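Local coordinates for protein Rho guanine nucleotide exchange factor 3 (Mus musculus, PDB 2Z0Q) that acts as a guanine nucleotide exchange factor for the small GTPases RhoA and RhoB, here seen as its catalytic DH-PH fragment, at residues E59-I63 against L121-K125; A118-L122 against L149-D154. One frame throughout, in Å; residues are numbered along the deposited sequence.

How the interactions relate
Both interactions lie in the DH domain and share helix 107-125. Within these contacts L121 packs only on helix 57-64, whereas L122 touches I63 with one methyl but spends most of its contact on the loop 149-154. Interaction 1 sets the C-terminal end of the shared helix against helix 57-64; interaction 2 sets the turn before against the loop leading into helix 155-172. Each pairs an apolar patch with one lysine-carboxylate salt bridge nearer the surface, E59-K125 and K119-D154. The apolar part lies deeper in interaction 2, where L122 is buried mainly against L149, W150 and L153; L121 remains partly exposed. The two meet directly, I63 lying against F152 and L153, with centres about 7 Å apart.

Interaction 1: E59-I63 against L121-K125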
loop_
_atom_site.group_PDB
_atom_site.type_symbol
_atom_site.label_atom_id
_atom_site.label_comp_id
_atom_site.label_asym_id
_atom_site.label_seq_id
_atom_site.Cartn_x
_atom_site.Cartn_y
_atom_site.Cartn_z
ATOM N N GLU A 59 4.928 16.851 -9.151
ATOM C CA GLU A 59 4.025 15.999 -8.378
ATOM C C GLU A 59 3.285 14.932 -9.173
ATOM O O GLU A 59 3.084 13.825 -8.677
ATOM C CB GLU A 59 2.998 16.864 -7.637
ATOM C CG GLU A 59 3.618 17.814 -6.622
ATOM C CD GLU A 59 2.619 18.814 -6.076
ATOM O OE1 GLU A 59 1.701 19.212 -6.821
ATOM O OE2 GLU A 59 2.750 19.207 -4.905
ATOM N N LEU A 60 2.857 15.275 -10.388
ATOM C CA LEU A 60 2.141 14.348 -11.251
ATOM C C LEU A 60 3.106 13.333 -11.810
ATOM O O LEU A 60 2.747 12.163 -11.990
ATOM C CB LEU A 60 1.466 15.089 -12.414
ATOM C CG LEU A 60 0.283 15.989 -12.059
ATOM C CD1 LEU A 60 -0.180 16.763 -13.290
ATOM C CD2 LEU A 60 -0.843 15.133 -11.514
ATOM N N ASN A 61 4.327 13.776 -12.108
ATOM C CA ASN A 61 5.329 12.865 -12.650
ATOM C C ASN A 61 5.677 11.843 -11.593
ATOM O O ASN A 61 5.912 10.676 -11.910
ATOM C CB ASN A 61 6.608 13.600 -13.061
ATOM C CG ASN A 61 6.415 14.470 -14.286
ATOM O OD1 ASN A 61 5.751 14.080 -15.250
ATOM N ND2 ASN A 61 7.017 15.647 -14.268
ATOM N N GLN A 62 5.695 12.290 -10.338
ATOM C CA GLN A 62 6.029 11.409 -9.231
ATOM C C GLN A 62 4.914 10.422 -8.891
ATOM O O GLN A 62 5.131 9.469 -8.141
ATOM C CB GLN A 62 6.364 12.217 -7.977
ATOM C CG GLN A 62 7.167 11.404 -6.964
ATOM C CD GLN A 62 7.235 12.048 -5.597
ATOM O OE1 GLN A 62 7.563 13.223 -5.468
ATOM N NE2 GLN A 62 6.927 11.275 -4.566
ATOM N N ILE A 63 3.724 10.644 -9.436
ATOM C CA ILE A 63 2.603 9.757 -9.160
ATOM C C ILE A 63 2.285 8.785 -10.300
ATOM O O ILE A 63 2.050 7.609 -10.047
ATOM C CB ILE A 63 1.347 10.590 -8.768
ATOM C CG1 ILE A 63 1.591 11.228 -7.392
ATOM C CG2 ILE A 63 0.097 9.722 -8.738
ATOM C CD1 ILE A 63 0.483 12.140 -6.915
ATOM N N LEU A 121 2.982 11.582 -0.595
ATOM C CA LEU A 121 2.533 12.800 -1.259
ATOM C C LEU A 121 1.024 12.756 -1.451
ATOM O O LEU A 121 0.309 13.737 -1.202
ATOM C CB LEU A 121 3.213 12.950 -2.614
ATOM C CG LEU A 121 2.616 14.028 -3.527
ATOM C CD1 LEU A 121 2.935 15.415 -2.966
ATOM C CD2 LEU A 121 3.168 13.873 -4.917
ATOM N N LEU A 122 0.524 11.614 -1.905
ATOM C CA LEU A 122 -0.899 11.463 -2.135
ATOM C C LEU A 122 -1.703 11.651 -0.841
ATOM O O LEU A 122 -2.781 12.243 -0.865
ATOM C CB LEU A 122 -1.166 10.083 -2.740
ATOM C CG LEU A 122 -2.414 9.873 -3.586
ATOM C CD1 LEU A 122 -2.627 11.062 -4.535
ATOM C CD2 LEU A 122 -2.252 8.568 -4.380
ATOM N N ASP A 123 -1.197 11.144 0.279
ATOM C CA ASP A 123 -1.907 11.298 1.551
ATOM C C ASP A 123 -2.007 12.782 1.888
ATOM O O ASP A 123 -2.975 13.250 2.475
ATOM C CB ASP A 123 -1.162 10.613 2.709
ATOM C CG ASP A 123 -1.271 9.098 2.686
ATOM O OD1 ASP A 123 -2.156 8.577 1.982
ATOM O OD2 ASP A 123 -0.485 8.434 3.411
ATOM N N HIS A 124 -0.979 13.532 1.536
ATOM C CA HIS A 124 -1.003 14.937 1.845
ATOM C C HIS A 124 -1.997 15.683 0.956
ATOM O O HIS A 124 -2.722 16.554 1.437
ATOM C CB HIS A 124 0.394 15.521 1.691
ATOM C CG HIS A 124 0.454 16.991 1.942
ATOM N ND1 HIS A 124 0.106 17.553 3.151
ATOM C CD2 HIS A 124 0.806 18.018 1.135
ATOM C CE1 HIS A 124 0.242 18.864 3.079
ATOM N NE2 HIS A 124 0.665 19.172 1.865
ATOM N N LYS A 125 -2.025 15.329 -0.331
ATOM C CA LYS A 125 -2.905 15.962 -1.310
ATOM C C LYS A 125 -4.391 15.817 -1.033
ATOM O O LYS A 125 -5.178 16.649 -1.469
ATOM C CB LYS A 125 -2.607 15.435 -2.713
ATOM C CG LYS A 125 -1.298 15.944 -3.287
ATOM C CD LYS A 125 -1.363 17.441 -3.620
ATOM C CE LYS A 125 0.037 17.999 -3.930
ATOM N NZ LYS A 125 0.026 19.358 -4.565
#
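E59 and K125 form the polar half of this contact, a salt bridge between two side chains that cross at about a right angle. K125 NZ lies 2.7 Å from E59 OE2 and meets it from above the carboxylate, 35° out of its plane; a second, weak bond runs from K125 NZ to E59 OE1 at 2.8 Å. The ammonium thus straddles both oxygens. The lysine chain is bent at chi2, which turns its end across the carboxylate. OE1 also accepts a hydrogen bond from the backbone N of T56, so the carboxylate is held by the residue just ahead of its own helix as well as from across the gap. An alanine in place of E59 would probably leave the ammonium of K125 without its mate and the N-H of T56 without this acceptor.

The apolar half is built round one methyl, L121 CD2. L121 CD2 packs 3.8 Å from I63 CD1 and 4.0 Å from E59 CB, and also lies against the backbone O of E59. With CG anti to the backbone N (chi1 168°), L121 carries this methyl toward the opposing helix. I63 crosses L121 at about a right angle, and I63 CD1 also reaches L122 CD1, 4.1 Å away. Q62 adds only a marginal touch at the exposed border.

The local axes stay 11.6 Å apart at closest approach, with an angle of 128° between their directions, so side chains fill the interval. Helix 57-64 therefore packs against the C-terminal end of helix 107-125; L60 reaches H46, M49 and L50 of helix 15-51, and M55 in the preceding loop touches both L60 and K125.

Interaction 2: A118-L122 against L149-D154; sequences AKALL and LWNFLD
L122 pushes its branched end among L149, W150 and L153, and almost all of the apolar contact depends on it. Its CB leaves helix 107-125 toward the loop, and chi1 of -155° swings CG away from the backbone N. L122 CG comes 3.6 Å from W150 CE3, in the six-membered ring. There the branch divides. L122 CD1 stays with the indole, 3.6 Å from W150 CZ3, and also approaches L149 CG. L122 CD2 turns to the backbone, 3.5 Å from L149 O, and meets L153 CD1 at 3.6 Å, the two leucines reaching toward each other tip to tip. L153 CD1 also touches A118 CB, one turn earlier on the helix, at 4.1 Å. The indole lies near the backbone of L122 as well: L122 O is 3.3 Å from W150 CZ3 and approaches the ring obliquely. L149 CD2 lies over one face of that indole, displaced toward its rim.

Nearer the solvent, K119 NZ donates to D154 OD1 at 2.8 Å, on the syn side of the carboxylate and 15° out of its plane. The lysine and aspartate chains cross at about a right angle. This salt bridge joins the exposed side of the helix to the end of the loop.

The loop is tied further to its surroundings: L153 O accepts a hydrogen bond from the Y111 hydroxyl, the ring of F152 meets that of F64, and D154 O is bonded to S158 OG in helix 155-172. The loop that leads into helix 155-172 is thus fastened onto helix 107-125 within the DH domain, the elongated helical bundle that in RhoGEF proteins carries the exchange activity toward the GTPase.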
loop_
_atom_site.group_PDB
_atom_site.type_symbol
_atom_site.label_atom_id
_atom_site.label_comp_id
_atom_site.label_asym_id
_atom_site.label_seq_id
_atom_site.Cartn_x
_atom_site.Cartn_y
_atom_site.Cartn_z
ATOM N N ALA A 118 5.379 8.362 -3.294
ATOM C CA ALA A 118 4.133 8.707 -3.987
ATOM C C ALA A 118 2.928 8.647 -3.055
ATOM O O ALA A 118 2.044 9.516 -3.085
ATOM C CB ALA A 118 3.915 7.752 -5.202
ATOM N N LYS A 119 2.878 7.611 -2.224
ATOM C CA LYS A 119 1.774 7.461 -1.293
ATOM C C LYS A 119 1.808 8.557 -0.241
ATOM O O LYS A 119 0.760 9.062 0.153
ATOM C CB LYS A 119 1.819 6.104 -0.589
ATOM C CG LYS A 119 1.466 4.961 -1.499
ATOM C CD LYS A 119 1.444 3.640 -0.747
ATOM C CE LYS A 119 0.383 2.725 -1.335
ATOM N NZ LYS A 119 0.307 1.482 -0.540
ATOM N N ALA A 120 3.002 8.921 0.209
ATOM C CA ALA A 120 3.116 9.980 1.225
ATOM C C ALA A 120 2.586 11.291 0.636
ATOM O O ALA A 120 1.848 12.037 1.288
ATOM C CB ALA A 120 4.563 10.153 1.655
ATOM N N LEU A 121 2.982 11.582 -0.595
ATOM C CA LEU A 121 2.533 12.800 -1.259
ATOM C C LEU A 121 1.024 12.756 -1.451
ATOM O O LEU A 121 0.309 13.737 -1.202
ATOM C CB LEU A 121 3.213 12.950 -2.614
ATOM C CG LEU A 121 2.616 14.028 -3.527
ATOM C CD1 LEU A 121 2.935 15.415 -2.966
ATOM C CD2 LEU A 121 3.168 13.873 -4.917
ATOM N N LEU A 122 0.524 11.614 -1.905
ATOM C CA LEU A 122 -0.899 11.463 -2.135
ATOM C C LEU A 122 -1.703 11.651 -0.841
ATOM O O LEU A 122 -2.781 12.243 -0.865
ATOM C CB LEU A 122 -1.166 10.083 -2.740
ATOM C CG LEU A 122 -2.414 9.873 -3.586
ATOM C CD1 LEU A 122 -2.627 11.062 -4.535
ATOM C CD2 LEU A 122 -2.252 8.568 -4.380
ATOM N N LEU A 149 -8.491 7.481 -7.308
ATOM C CA LEU A 149 -7.175 8.123 -7.317
ATOM C C LEU A 149 -6.308 7.752 -6.129
ATOM O O LEU A 149 -5.082 7.766 -6.235
ATOM C CB LEU A 149 -7.293 9.652 -7.354
ATOM C CG LEU A 149 -5.961 10.395 -7.123
ATOM C CD1 LEU A 149 -5.015 10.139 -8.279
ATOM C CD2 LEU A 149 -6.205 11.887 -6.977
ATOM N N TRP A 150 -6.941 7.421 -5.007
ATOM C CA TRP A 150 -6.217 7.075 -3.786
ATOM C C TRP A 150 -5.703 5.634 -3.681
ATOM O O TRP A 150 -4.919 5.333 -2.774
ATOM C CB TRP A 150 -7.089 7.373 -2.565
ATOM C CG TRP A 150 -7.770 8.699 -2.642
ATOM C CD1 TRP A 150 -9.111 8.927 -2.754
ATOM C CD2 TRP A 150 -7.140 9.988 -2.665
ATOM N NE1 TRP A 150 -9.359 10.277 -2.849
ATOM C CE2 TRP A 150 -8.167 10.953 -2.797
ATOM C CE3 TRP A 150 -5.811 10.421 -2.588
ATOM C CZ2 TRP A 150 -7.905 12.327 -2.857
ATOM C CZ3 TRP A 150 -5.549 11.788 -2.646
ATOM C CH2 TRP A 150 -6.595 12.724 -2.781
ATOM N N ASN A 151 -6.127 4.751 -4.587
ATOM C CA ASN A 151 -5.684 3.355 -4.511
ATOM C C ASN A 151 -5.238 2.671 -5.796
ATOM O O ASN A 151 -4.800 1.526 -5.748
ATOM C CB ASN A 151 -6.771 2.485 -3.863
ATOM C CG ASN A 151 -8.054 2.403 -4.702
ATOM O OD1 ASN A 151 -8.014 2.210 -5.923
ATOM N ND2 ASN A 151 -9.201 2.532 -4.036
ATOM N N PHE A 152 -5.349 3.348 -6.938
ATOM C CA PHE A 152 -4.956 2.754 -8.213
ATOM C C PHE A 152 -3.457 2.452 -8.203
ATOM O O PHE A 152 -2.979 1.624 -8.971
ATOM C CB PHE A 152 -5.283 3.706 -9.360
ATOM C CG PHE A 152 -4.331 4.858 -9.473
ATOM C CD1 PHE A 152 -3.270 4.816 -10.384
ATOM C CD2 PHE A 152 -4.469 5.976 -8.645
ATOM C CE1 PHE A 152 -2.352 5.877 -10.469
ATOM C CE2 PHE A 152 -3.558 7.044 -8.719
ATOM C CZ PHE A 152 -2.499 6.989 -9.635
ATOM N N LEU A 153 -2.723 3.134 -7.332
ATOM C CA LEU A 153 -1.283 2.917 -7.221
ATOM C C LEU A 153 -0.968 1.528 -6.672
ATOM O O LEU A 153 0.129 1.012 -6.875
ATOM C CB LEU A 153 -0.643 3.965 -6.308
ATOM C CG LEU A 153 -0.574 5.395 -6.851
ATOM C CD1 LEU A 153 0.120 6.280 -5.819
ATOM C CD2 LEU A 153 0.179 5.416 -8.170
ATOM N N ASP A 154 -1.925 0.942 -5.964
ATOM C CA ASP A 154 -1.737 -0.384 -5.407
ATOM C C ASP A 154 -1.994 -1.471 -6.463
ATOM O O ASP A 154 -1.644 -2.612 -6.223
ATOM C CB ASP A 154 -2.679 -0.659 -4.222
ATOM C CG ASP A 154 -2.458 0.273 -3.020
ATOM O OD1 ASP A 154 -1.297 0.648 -2.702
ATOM O OD2 ASP A 154 -3.479 0.606 -2.366
#